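Local coordinates for intimin adherence protein (Escherichia coli O157:H7, PDB 3NCX) that probably mediates intimate adherence of enterohaemorrhagic bacteria to host cells by binding the Tir receptor through its C-type lectin-like end, at residues Asp108-Ile112 with Cys113-Leu117. The protein carries 1 engineered substitution. Numbering follows the deposited sequence.
Sequences DAMSI and CKNLL
Met110 O receives the backbone N-H of Asn115 at 2.6 Å, in a nearly straight hydrogen bond with an angle of 172° at the hydrogen. Beside it, Lys114 N donates a hydrogen bond to Ser111 O at 2.9 Å. This second N-H comes from above the carbonyl plane, 73° out of it. The last regular helical hydrogen bond runs from Cys113 N to Ala109 O, also 2.9 Å. Lys114 and then Asn115 turn the chain back, both with positive phi, and the extended Lys114 side chain leads away from the helix.

The returning chain brings Leu117 against the helix. Its two methyls divide the work: CD2 lies 4.2 Å from Ala109 CB, and CD1 packs 4.3 Å from Met110 CB. On the more open side, the Met110 chain, with CG anti to the backbone N (chi1 -164°), crosses the Asn115 side chain at a slant. Ser111 OG hydrogen-bonds back to Asp108 O at 2.9 Å, sharing that acceptor with Ile112 N.

Beyond this shell, Cys113 SG forms a disulfide with Cys187, and the backbone of Leu116 hydrogen-bonds to Val188. Both tie the turn to strand 184-188. The paired hydrogen bonds and the positive phi of Lys114, the C-prime residue, define a Schellman motif, which here ends helix 106-112 in the intimin C-type lectin domain.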
# COMPACT_ATOMS: atom_id res chain seq x y z
N ASP A 108 5.79 -4.16 -23.65
CA ASP A 108 6.87 -3.57 -22.87
C ASP A 108 6.59 -3.69 -21.37
O ASP A 108 7.50 -3.98 -20.58
CB ASP A 108 7.07 -2.11 -23.25
CG ASP A 108 8.20 -1.45 -22.48
OD1 ASP A 108 9.14 -2.16 -22.08
OD2 ASP A 108 8.14 -0.22 -22.28
N ALA A 109 5.34 -3.47 -20.99
CA ALA A 109 4.94 -3.60 -19.59
C ALA A 109 5.23 -5.01 -19.09
O ALA A 109 5.61 -5.20 -17.94
CB ALA A 109 3.47 -3.27 -19.43
N MET A 110 5.05 -5.98 -19.98
CA MET A 110 5.30 -7.38 -19.65
C MET A 110 6.76 -7.59 -19.26
O MET A 110 7.05 -8.17 -18.22
CB MET A 110 4.92 -8.28 -20.82
CG MET A 110 4.78 -9.74 -20.46
SD MET A 110 4.48 -10.78 -21.90
CE MET A 110 6.03 -10.55 -22.78
N SER A 111 7.68 -7.12 -20.10
CA SER A 111 9.10 -7.27 -19.83
C SER A 111 9.53 -6.45 -18.62
O SER A 111 10.32 -6.92 -17.79
CB SER A 111 9.94 -6.88 -21.05
OG SER A 111 9.80 -5.51 -21.35
N ILE A 112 9.01 -5.24 -18.51
CA ILE A 112 9.29 -4.39 -17.36
C ILE A 112 8.95 -5.10 -16.06
O ILE A 112 9.75 -5.13 -15.12
CB ILE A 112 8.50 -3.07 -17.43
CG1 ILE A 112 9.03 -2.19 -18.56
CG2 ILE A 112 8.58 -2.33 -16.10
CD1 ILE A 112 8.28 -0.89 -18.72
N CYS A 113 7.75 -5.68 -16.00
CA CYS A 113 7.30 -6.40 -14.81
C CYS A 113 7.74 -7.86 -14.84
O CYS A 113 7.20 -8.68 -14.11
CB CYS A 113 5.78 -6.30 -14.67
SG CYS A 113 5.17 -4.63 -14.32
N LYS A 114 8.71 -8.17 -15.69
CA LYS A 114 9.21 -9.53 -15.81
C LYS A 114 8.07 -10.53 -15.81
O LYS A 114 8.10 -11.53 -15.09
CB LYS A 114 10.20 -9.85 -14.69
CG LYS A 114 11.52 -9.08 -14.78
CD LYS A 114 12.53 -9.60 -13.77
CE LYS A 114 13.88 -8.91 -13.95
NZ LYS A 114 14.91 -9.46 -13.03
N ASN A 115 7.05 -10.25 -16.62
CA ASN A 115 5.89 -11.12 -16.75
C ASN A 115 5.17 -11.37 -15.43
O ASN A 115 4.78 -12.50 -15.13
CB ASN A 115 6.28 -12.44 -17.41
CG ASN A 115 6.76 -12.26 -18.84
OD1 ASN A 115 6.01 -12.50 -19.79
ND2 ASN A 115 8.00 -11.82 -19.00
N LEU A 116 5.00 -10.31 -14.65
CA LEU A 116 4.27 -10.40 -13.39
C LEU A 116 3.11 -9.41 -13.34
O LEU A 116 2.78 -8.88 -12.28
CB LEU A 116 5.21 -10.17 -12.20
CG LEU A 116 6.24 -11.27 -11.94
CD1 LEU A 116 6.99 -11.01 -10.64
CD2 LEU A 116 5.56 -12.63 -11.90
N LEU A 117 2.51 -9.16 -14.50
CA LEU A 117 1.32 -8.32 -14.57
C LEU A 117 0.18 -8.98 -13.81
O LEU A 117 0.13 -10.20 -13.71
CB LEU A 117 0.92 -8.10 -16.03
CG LEU A 117 1.96 -7.44 -16.94
CD1 LEU A 117 1.46 -7.42 -18.38
CD2 LEU A 117 2.30 -6.04 -16.46